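Local coordinates for protein enoyl-CoA hydratase/isomerase (Mycobacterium abscessus, PDB 3QXZ) that probably catalyses the hydration or double-bond isomerisation of enoyl-CoA thioesters, as a member of the crotonase-like enoyl-CoA hydratase/isomerase family, at residues A[37-40]-A[41-45]; A[112-115]-A[116-120]; A[211-214]-A[215-219]; A[230-233]-A[234-238]. One frame throughout, in Å; residues are numbered along the deposited sequence.

Contact 1 of 4, residues A[37-40]-A[41-45]. With EDO (1,2-ethanediol), chain I.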
loop_
_atom_site.group_PDB
_atom_site.type_symbol
_atom_site.label_atom_id
_atom_site.label_comp_id
_atom_site.label_asym_id
_atom_site.label_seq_id
_atom_site.Cartn_x
_atom_site.Cartn_y
_atom_site.Cartn_z
ATOM N N ARG A 37 17.015 11.999 21.566
ATOM C CA ARG A 37 16.518 13.177 22.282
ATOM C C ARG A 37 16.769 14.445 21.487
ATOM O O ARG A 37 15.870 15.277 21.338
ATOM C CB ARG A 37 17.209 13.312 23.639
ATOM C CG ARG A 37 16.821 12.240 24.629
ATOM C CD ARG A 37 17.516 12.506 25.952
ATOM N NE ARG A 37 17.304 11.404 26.888
ATOM C CZ ARG A 37 18.246 10.910 27.684
ATOM N NH1 ARG A 37 19.476 11.396 27.637
ATOM N NH2 ARG A 37 17.970 9.910 28.506
ATOM N N GLN A 38 17.994 14.582 20.977
ATOM C CA GLN A 38 18.367 15.765 20.185
ATOM C C GLN A 38 17.601 15.855 18.859
ATOM O O GLN A 38 17.221 16.953 18.448
ATOM C CB GLN A 38 19.877 15.827 19.956
ATOM C CG GLN A 38 20.621 16.135 21.267
ATOM C CD GLN A 38 22.075 16.484 21.092
ATOM O OE1 GLN A 38 22.507 16.960 20.043
ATOM N NE2 GLN A 38 22.844 16.281 22.155
ATOM N N LEU A 39 17.368 14.715 18.207
ATOM C CA LEU A 39 16.682 14.725 16.920
ATOM C C LEU A 39 15.225 15.136 17.105
ATOM O O LEU A 39 14.692 15.928 16.317
ATOM C CB LEU A 39 16.822 13.367 16.217
ATOM C CG LEU A 39 16.120 13.227 14.860
ATOM C CD1 LEU A 39 16.569 14.325 13.875
ATOM C CD2 LEU A 39 16.342 11.847 14.259
ATOM N N GLY A 40 14.574 14.616 18.135
ATOM C CA GLY A 40 13.201 15.002 18.428
ATOM C C GLY A 40 13.100 16.488 18.731
ATOM O O GLY A 40 12.213 17.179 18.227
ATOM N N ALA A 41 14.028 16.992 19.552
ATOM C CA ALA A 41 14.035 18.416 19.903
ATOM C C ALA A 41 14.247 19.287 18.677
ATOM O O ALA A 41 13.609 20.328 18.552
ATOM C CB ALA A 41 15.110 18.704 20.953
ATOM N N ALA A 42 15.131 18.857 17.777
ATOM C CA ALA A 42 15.404 19.604 16.545
ATOM C C ALA A 42 14.185 19.594 15.625
ATOM O O ALA A 42 13.826 20.629 15.070
ATOM C CB ALA A 42 16.620 19.051 15.815
ATOM N N TYR A 43 13.541 18.441 15.458
ATOM C CA TYR A 43 12.301 18.382 14.671
ATOM C C TYR A 43 11.280 19.400 15.189
ATOM O O TYR A 43 10.664 20.119 14.409
ATOM C CB TYR A 43 11.690 16.985 14.713
ATOM C CG TYR A 43 12.259 16.007 13.724
ATOM C CD1 TYR A 43 12.829 16.427 12.521
ATOM C CD2 TYR A 43 12.201 14.648 13.984
ATOM C CE1 TYR A 43 13.314 15.506 11.594
ATOM C CE2 TYR A 43 12.705 13.714 13.064
ATOM C CZ TYR A 43 13.267 14.164 11.884
ATOM O OH TYR A 43 13.740 13.262 10.950
ATOM N N GLN A 44 11.083 19.456 16.505
ATOM C CA GLN A 44 10.076 20.353 17.056
ATOM C C GLN A 44 10.427 21.829 16.818
ATOM O O GLN A 44 9.588 22.623 16.367
ATOM C CB GLN A 44 9.851 20.098 18.549
ATOM C CG GLN A 44 8.689 20.945 19.110
ATOM C CD GLN A 44 7.364 20.569 18.468
ATOM O OE1 GLN A 44 6.850 19.469 18.686
ATOM N NE2 GLN A 44 6.806 21.481 17.659
ATOM N N ARG A 45 11.676 22.196 17.086
ATOM C CA ARG A 45 12.110 23.581 16.924
ATOM C C ARG A 45 12.043 23.999 15.456
ATOM O O ARG A 45 11.573 25.094 15.142
ATOM C CB ARG A 45 13.527 23.746 17.492
ATOM C CG ARG A 45 14.134 25.111 17.227
ATOM C CD ARG A 45 15.479 25.277 17.932
ATOM N NE ARG A 45 16.332 24.103 17.770
ATOM C CZ ARG A 45 17.010 23.800 16.664
ATOM N NH1 ARG A 45 16.947 24.590 15.590
ATOM N NH2 ARG A 45 17.746 22.693 16.636
HETATM C C1 EDO I . 4.614 18.123 16.288
HETATM O O1 EDO I . 4.547 18.257 17.713
HETATM C C2 EDO I . 4.033 19.364 15.623
HETATM O O2 EDO I . 4.995 20.430 15.657
#
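Leu39 sends CG anti to its backbone N (chi1 179°), while Tyr43, one turn later, holds CG anti to the carbonyl carbon (chi1 -84°); the two side chains thereby converge on the same flank of helix 33-48. There the methyl CD1 of Leu39 sits over one face of the Tyr43 ring in a CH-pi contact, 4.0 Å from the ring centroid and 17° off the normal. It is displaced toward the rim at the hydroxyl end, so its closest ring atom is CZ of Tyr43, at 3.9 Å from Leu39 CD1. CG of Leu39 lies against CE2 of the same ring.

The helix beneath is regular. Tyr43 N donates to Leu39 O at 2.9 Å in a nearly straight bond, and Ala41, Ala42 and Gln44 bond back to Arg37, Gln38 and Gly40 in the same way.

Away from the ring, Gln44 is the polar member. Its amide grips both ends of an ethanediol that probably comes from the crystallisation liquor: EDO O1 donates to Gln44 OE1 at 2.8 Å, and Gln44 NE2 donates to EDO O2 at 2.9 Å. The diol also bonds to Asp47, one of the residues of the potassium site.

Leu39 and Tyr43 rest on strand 54-59, and Ala42 packs toward strands 8-14 and 17-23. These three form the apolar flank that this crossover helix of a beta-alpha-beta unit lays on the sheet. Polar groups work at its margin: Arg37 and Gln38 both bond to Glu34, while Gln38 and Arg45 reach strand 8-14, Arg45 through a salt bridge to Glu11.

Contact 2 of 4, residues A[112-115]-A[116-120]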
loop_
_atom_site.group_PDB
_atom_site.type_symbol
_atom_site.label_atom_id
_atom_site.label_comp_id
_atom_site.label_asym_id
_atom_site.label_seq_id
_atom_site.Cartn_x
_atom_site.Cartn_y
_atom_site.Cartn_z
ATOM N N ILE A 112 17.236 0.693 13.874
ATOM C CA ILE A 112 16.604 1.982 14.129
ATOM C C ILE A 112 17.098 3.075 13.155
ATOM O O ILE A 112 16.391 4.069 12.911
ATOM C CB ILE A 112 16.672 2.404 15.629
ATOM C CG1 ILE A 112 15.601 3.497 15.907
ATOM C CG2 ILE A 112 18.135 2.713 16.043
ATOM C CD1 ILE A 112 15.100 3.533 17.313
ATOM N N GLY A 113 18.278 2.883 12.559
ATOM C CA GLY A 113 18.700 3.784 11.479
ATOM C C GLY A 113 17.706 3.778 10.325
ATOM O O GLY A 113 17.396 4.834 9.749
ATOM N N MET A 114 17.221 2.583 9.980
ATOM C CA MET A 114 16.201 2.485 8.953
ATOM C C MET A 114 14.807 2.865 9.473
ATOM O O MET A 114 14.066 3.583 8.785
ATOM C CB MET A 114 16.177 1.088 8.338
ATOM C CG MET A 114 15.046 0.877 7.312
ATOM S SD MET A 114 15.004 2.045 5.919
ATOM C CE MET A 114 16.441 1.437 5.063
ATOM N N THR A 115 14.428 2.394 10.664
ATOM C CA THR A 115 13.047 2.679 11.109
ATOM C C THR A 115 12.816 4.173 11.352
ATOM O O THR A 115 11.729 4.656 11.056
ATOM C CB THR A 115 12.608 1.821 12.301
ATOM O OG1 THR A 115 13.405 2.188 13.429
ATOM C CG2 THR A 115 12.776 0.326 12.017
ATOM N N LEU A 116 13.835 4.905 11.812
ATOM C CA LEU A 116 13.719 6.371 11.874
ATOM C C LEU A 116 13.653 7.011 10.489
ATOM O O LEU A 116 12.961 8.025 10.306
ATOM C CB LEU A 116 14.834 7.016 12.691
ATOM C CG LEU A 116 14.693 6.715 14.163
ATOM C CD1 LEU A 116 15.922 7.205 14.852
ATOM C CD2 LEU A 116 13.434 7.313 14.797
ATOM N N ALA A 117 14.368 6.463 9.514
ATOM C CA ALA A 117 14.264 6.987 8.146
ATOM C C ALA A 117 12.861 6.805 7.583
ATOM O O ALA A 117 12.393 7.640 6.780
ATOM C CB ALA A 117 15.294 6.332 7.244
ATOM N N LEU A 118 12.177 5.746 8.030
ATOM C CA LEU A 118 10.798 5.504 7.587
ATOM C C LEU A 118 9.817 6.562 8.089
ATOM O O LEU A 118 8.683 6.594 7.625
ATOM C CB LEU A 118 10.313 4.115 7.988
ATOM C CG LEU A 118 11.073 2.921 7.422
ATOM C CD1 LEU A 118 10.408 1.638 7.941
ATOM C CD2 LEU A 118 11.157 2.911 5.876
ATOM N N HIS A 119 10.222 7.438 9.022
ATOM C CA HIS A 119 9.311 8.507 9.462
ATOM C C HIS A 119 9.227 9.626 8.437
ATOM O O HIS A 119 8.270 10.410 8.476
ATOM C CB HIS A 119 9.767 9.127 10.776
ATOM C CG HIS A 119 9.675 8.215 11.950
ATOM N ND1 HIS A 119 10.014 8.632 13.213
ATOM C CD2 HIS A 119 9.281 6.926 12.057
ATOM C CE1 HIS A 119 9.826 7.631 14.061
ATOM N NE2 HIS A 119 9.390 6.586 13.385
ATOM N N ALA A 120 10.234 9.756 7.571
ATOM C CA ALA A 120 10.278 10.866 6.618
ATOM C C ALA A 120 9.185 10.726 5.549
ATOM O O ALA A 120 8.707 9.620 5.255
ATOM C CB ALA A 120 11.657 10.960 5.945
#
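Ile112 and Leu116 make the first apolar pair in this short helix. They lie side by side and point the same way, with Ile112 CG1 against Leu116 CG at 3.8 Å and Leu116 CD1 scarcely farther off. Met114 and Leu118 meet at a slant: the methionine chain leaves with CG anti to the backbone N (chi1 176°) and then bends at chi2 and chi3, which carries the sulfur SD to 3.9 Å from Leu118 CD2. Ala117 CB lies at the fringe of the same sulfur.

The backbone bonds weaken along the segment. Leu116 N to Ile112 O is a sound bond at 2.9 Å and 164°, but Ala117 N to Gly113 O is weak, stretched to 3.4 Å. Leu118 N is shared: it donates to Met114 O at 3.0 Å, and weakly to Thr115 O. A type I turn spans Ala117 to Ala120.

Two polar side chains find partners in the loop before helix 146-149. The hydroxyl OG1 of Thr115, set between its own N and carbonyl carbon (chi1 66°), bonds to Asp143. His119 passes its ring carbon CD2 by Thr115 O at 3.5 Å, and its NE2 is bonded to Ala144 O, with Phe95 meeting the ring edge-to-face.

All of this is buried near the middle of the subunit. Helix 112-117 follows strand 108-110, Thr115 and Leu118 pack on helix 146-149, and Ala120 lies on strand 101-105 just before the chain enters strand 122-126.

Contact 3 of 4, residues A[211-214]-A[215-219]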
loop_
_atom_site.group_PDB
_atom_site.type_symbol
_atom_site.label_atom_id
_atom_site.label_comp_id
_atom_site.label_asym_id
_atom_site.label_seq_id
_atom_site.Cartn_x
_atom_site.Cartn_y
_atom_site.Cartn_z
ATOM N N LEU A 211 -0.829 21.892 5.302
ATOM C CA LEU A 211 -2.147 21.271 5.384
ATOM C C LEU A 211 -2.183 19.945 4.657
ATOM O O LEU A 211 -2.838 18.998 5.136
ATOM C CB LEU A 211 -3.234 22.200 4.842
ATOM C CG LEU A 211 -3.492 23.455 5.687
ATOM C CD1 LEU A 211 -4.556 24.320 5.005
ATOM C CD2 LEU A 211 -3.879 23.172 7.138
ATOM N N THR A 212 -1.500 19.861 3.511
ATOM C CA THR A 212 -1.451 18.601 2.764
ATOM C C THR A 212 -0.718 17.516 3.566
ATOM O O THR A 212 -1.221 16.386 3.685
ATOM C CB THR A 212 -0.763 18.846 1.413
ATOM O OG1 THR A 212 -1.542 19.793 0.657
ATOM C CG2 THR A 212 -0.676 17.550 0.573
ATOM N N LYS A 213 0.441 17.856 4.136
ATOM C CA LYS A 213 1.173 16.881 4.939
ATOM C C LYS A 213 0.351 16.434 6.131
ATOM O O LYS A 213 0.251 15.236 6.407
ATOM C CB LYS A 213 2.499 17.466 5.412
ATOM C CG LYS A 213 3.236 16.455 6.314
ATOM C CD LYS A 213 4.653 16.832 6.648
ATOM C CE LYS A 213 5.246 15.818 7.620
ATOM N NZ LYS A 213 6.743 15.845 7.658
ATOM N N ARG A 214 -0.241 17.384 6.848
ATOM C CA ARG A 214 -0.984 17.019 8.048
ATOM C C ARG A 214 -2.249 16.250 7.763
ATOM O O ARG A 214 -2.600 15.372 8.556
ATOM C CB ARG A 214 -1.247 18.252 8.913
ATOM C CG ARG A 214 0.062 18.762 9.529
ATOM C CD ARG A 214 0.360 18.220 10.930
ATOM N NE ARG A 214 -0.023 16.843 11.191
ATOM C CZ ARG A 214 0.709 15.765 10.904
ATOM N NH1 ARG A 214 0.240 14.561 11.246
ATOM N NH2 ARG A 214 1.874 15.865 10.238
ATOM N N LEU A 215 -2.937 16.518 6.651
ATOM C CA LEU A 215 -4.125 15.711 6.340
ATOM C C LEU A 215 -3.708 14.294 5.924
ATOM O O LEU A 215 -4.287 13.301 6.393
ATOM C CB LEU A 215 -5.004 16.386 5.279
ATOM C CG LEU A 215 -6.253 15.589 4.876
ATOM C CD1 LEU A 215 -7.099 15.141 6.081
ATOM C CD2 LEU A 215 -7.083 16.446 3.949
ATOM N N LEU A 216 -2.701 14.193 5.062
ATOM C CA LEU A 216 -2.218 12.879 4.656
ATOM C C LEU A 216 -1.914 12.007 5.887
ATOM O O LEU A 216 -2.400 10.871 6.000
ATOM C CB LEU A 216 -0.984 13.020 3.754
ATOM C CG LEU A 216 -0.313 11.725 3.301
ATOM C CD1 LEU A 216 -1.101 11.011 2.264
ATOM C CD2 LEU A 216 1.087 12.066 2.761
ATOM N N TRP A 217 -1.127 12.557 6.804
ATOM C CA TRP A 217 -0.678 11.770 7.936
ATOM C C TRP A 217 -1.714 11.669 9.051
ATOM O O TRP A 217 -1.848 10.583 9.635
ATOM C CB TRP A 217 0.658 12.286 8.454
ATOM C CG TRP A 217 1.814 11.933 7.581
ATOM C CD1 TRP A 217 2.598 12.781 6.839
ATOM C CD2 TRP A 217 2.323 10.616 7.368
ATOM N NE1 TRP A 217 3.570 12.060 6.165
ATOM C CE2 TRP A 217 3.427 10.731 6.486
ATOM C CE3 TRP A 217 1.961 9.338 7.849
ATOM C CZ2 TRP A 217 4.177 9.630 6.086
ATOM C CZ3 TRP A 217 2.714 8.241 7.447
ATOM C CH2 TRP A 217 3.799 8.390 6.553
ATOM N N ASP A 218 -2.442 12.746 9.376
ATOM C CA ASP A 218 -3.495 12.615 10.409
ATOM C C ASP A 218 -4.486 11.546 10.025
ATOM O O ASP A 218 -4.937 10.782 10.881
ATOM C CB ASP A 218 -4.287 13.906 10.640
ATOM C CG ASP A 218 -3.510 14.983 11.403
ATOM O OD1 ASP A 218 -2.433 14.718 11.995
ATOM O OD2 ASP A 218 -4.015 16.107 11.413
ATOM N N ALA A 219 -4.825 11.478 8.737
ATOM C CA ALA A 219 -5.796 10.490 8.281
ATOM C C ALA A 219 -5.281 9.066 8.523
ATOM O O ALA A 219 -6.031 8.195 8.966
ATOM C CB ALA A 219 -6.177 10.742 6.807
HETATM O O HOH W 1 -2.405 17.957 12.500
#
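Four regular i to i+4 bonds, from Leu215 N to Leu211 O through to Asp218 N to Arg214 O, carry this part of helix 206-222 without a break. On that frame Arg214 bends forward along the helix, at chi2 (-94°) and chi3, to form a salt bridge with Asp218: NH1 donates to OD1 at 2.8 Å, and NE adds a weak bond to the same oxygen. Asp218 OD1 lies in the guanidinium plane, yet is itself approached from above the carboxylate, whose plane is turned 62° from the guanidinium. A water closes the arrangement, accepting from Arg214 NE at 2.9 Å and donating to Asp218 OD2 at 2.7 Å. Arg214 NH2 turns to the carbonyls of Phe95 and Leu97, so the group is held from several sides and its rotation should be well fixed.

Next to it Lys213 runs out extended, its CG touching the edge of the Trp217 indole at CD1 (3.8 Å). Both polar ends reach Asp121: Lys213 NZ in a salt bridge to OD2, Trp217 NE1 in a hydrogen bond to OD1.

Lys213 and Trp217 tie helix 206-222 to the segment leading into strand 122-126. Leu211 and Leu215 pack on helix 226-241, from which Arg232 adds a salt bridge to Asp218 OD2, and Thr212, Leu215, Leu216 and Trp217 meet the second subunit.

Contact 4 of 4, residues A[230-233]-A[234-238]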
loop_
_atom_site.group_PDB
_atom_site.type_symbol
_atom_site.label_atom_id
_atom_site.label_comp_id
_atom_site.label_asym_id
_atom_site.label_seq_id
_atom_site.Cartn_x
_atom_site.Cartn_y
_atom_site.Cartn_z
ATOM N N ALA A 230 -12.708 13.835 3.121
ATOM C CA ALA A 230 -13.312 14.725 2.115
ATOM C C ALA A 230 -13.733 16.047 2.762
ATOM O O ALA A 230 -13.520 17.132 2.195
ATOM C CB ALA A 230 -14.500 14.058 1.457
ATOM N N ALA A 231 -14.315 15.960 3.960
ATOM C CA ALA A 231 -14.711 17.181 4.684
ATOM C C ALA A 231 -13.486 18.022 5.052
ATOM O O ALA A 231 -13.537 19.248 4.946
ATOM C CB ALA A 231 -15.531 16.843 5.917
ATOM N N ARG A 232 -12.387 17.400 5.474
ATOM C CA ARG A 232 -11.208 18.200 5.806
ATOM C C ARG A 232 -10.566 18.829 4.593
ATOM O O ARG A 232 -10.050 19.931 4.696
ATOM C CB ARG A 232 -10.170 17.463 6.676
ATOM C CG ARG A 232 -9.274 18.537 7.286
ATOM C CD ARG A 232 -7.836 18.308 7.616
ATOM N NE ARG A 232 -7.764 17.453 8.764
ATOM C CZ ARG A 232 -6.656 17.138 9.472
ATOM N NH1 ARG A 232 -6.805 16.272 10.436
ATOM N NH2 ARG A 232 -5.436 17.622 9.231
ATOM N N GLU A 233 -10.594 18.164 3.440
ATOM C CA GLU A 233 -10.103 18.804 2.223
ATOM C C GLU A 233 -10.923 20.050 1.951
ATOM O O GLU A 233 -10.362 21.110 1.602
ATOM C CB GLU A 233 -10.237 17.865 1.028
ATOM C CG GLU A 233 -9.199 16.754 0.982
ATOM C CD GLU A 233 -9.358 15.841 -0.213
ATOM O OE1 GLU A 233 -10.428 15.868 -0.874
ATOM O OE2 GLU A 233 -8.411 15.063 -0.478
ATOM N N THR A 234 -12.253 19.984 2.097
ATOM C CA THR A 234 -13.077 21.195 1.911
ATOM C C THR A 234 -12.689 22.297 2.886
ATOM O O THR A 234 -12.522 23.463 2.473
ATOM C CB THR A 234 -14.542 20.838 1.981
ATOM O OG1 THR A 234 -14.831 19.988 0.851
ATOM C CG2 THR A 234 -15.440 22.063 1.895
ATOM N N ALA A 235 -12.543 21.952 4.169
ATOM C CA ALA A 235 -12.221 22.953 5.192
ATOM C C ALA A 235 -10.826 23.533 4.945
ATOM O O ALA A 235 -10.631 24.762 5.041
ATOM C CB ALA A 235 -12.317 22.318 6.601
ATOM N N ASP A 236 -9.857 22.689 4.599
ATOM C CA ASP A 236 -8.523 23.178 4.249
ATOM C C ASP A 236 -8.548 24.075 3.012
ATOM O O ASP A 236 -7.834 25.092 2.979
ATOM C CB ASP A 236 -7.554 22.009 4.020
ATOM C CG ASP A 236 -7.128 21.317 5.310
ATOM O OD1 ASP A 236 -7.438 21.808 6.412
ATOM O OD2 ASP A 236 -6.483 20.266 5.199
ATOM N N HIS A 237 -9.354 23.721 2.017
ATOM C CA HIS A 237 -9.526 24.583 0.845
ATOM C C HIS A 237 -10.102 25.931 1.232
ATOM O O HIS A 237 -9.667 26.946 0.696
ATOM C CB HIS A 237 -10.362 23.901 -0.231
ATOM C CG HIS A 237 -9.532 23.150 -1.221
ATOM N ND1 HIS A 237 -8.913 21.954 -0.927
ATOM C CD2 HIS A 237 -9.169 23.463 -2.491
ATOM C CE1 HIS A 237 -8.218 21.545 -1.982
ATOM N NE2 HIS A 237 -8.354 22.453 -2.940
ATOM N N LEU A 238 -11.087 25.983 2.134
ATOM C CA LEU A 238 -11.603 27.294 2.539
ATOM C C LEU A 238 -10.506 28.110 3.206
ATOM O O LEU A 238 -10.405 29.313 2.947
ATOM C CB LEU A 238 -12.850 27.138 3.429
ATOM C CG LEU A 238 -14.114 26.563 2.775
ATOM C CD1 LEU A 238 -15.228 26.482 3.815
ATOM C CD2 LEU A 238 -14.541 27.420 1.589
HETATM O O HOH W 2 -4.678 19.505 7.139
#
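Glu233 and His237 meet through a carbonyl that serves two donors. Glu233 O accepts from His237 N at 2.8 Å, the ordinary helical bond, and from the ring nitrogen His237 ND1 at 3.0 Å. The two come from opposite faces of the carbonyl plane, ND1 standing 43° out of it, while the oxygen itself lies near the imidazole plane at the ring's edge. This second bond, bent to 141°, accounts for the ND1 proton and should limit rotation of the ring.

The Glu233 carboxylate goes elsewhere, extended toward the second subunit, where OE2 bonds to His147 and OE1 to the backbone N of Leu145. Thr234 OG1 likewise bonds to the backbone N of Ala87 of the second subunit; its approach to Ala230 O is long and unsettled.

Arg232 and Asp236 make no direct charged bond, with Arg232 NE 4.7 Å from Asp236 OD2. The opposite charges of Arg232 and Asp236, so near, would probably still stabilise each other. What touches is the aliphatic part, Arg232 CD lying 3.4 Å from Asp236 OD2. A water spans the gap instead, accepting from Arg232 NH2 at 2.9 Å and donating to Asp236 OD2 at 2.8 Å. The arginine's salt bridge runs from NH1 to Asp218 on the preceding helix.

Backbone N atoms of Thr234, Ala235 and Asp236 are satisfied by the carbonyls four residues earlier. This alpha helix, its polar side chains turned into contacts with helix 206-222 and the second subunit, belongs to the C-terminal helical region that crotonase-family subunits use in trimer assembly.

Overall arrangement
Contact 2 lies deepest, wholly buried and mostly apolar, and contact 4 is outermost: the centres of contacts 1 to 4 lie about 13, 7, 14 and 25 Å from the centre of the chain. Contact 1 belongs to the beta-alpha-beta part, with a greasy flank on the sheet, and no other subunit touches it. Contacts 3 and 4 sit on successive helices that touch directly: Asp218 OD2 to Arg232 NH1, 3.0 Å, is a salt bridge, and Leu215 packs on Arg232 and Glu233. Asp218 therefore serves both arginines, Arg214 in its own helix and Arg232 in the next. Within the chain these two contacts are charged and water-bridged; both also touch the second subunit.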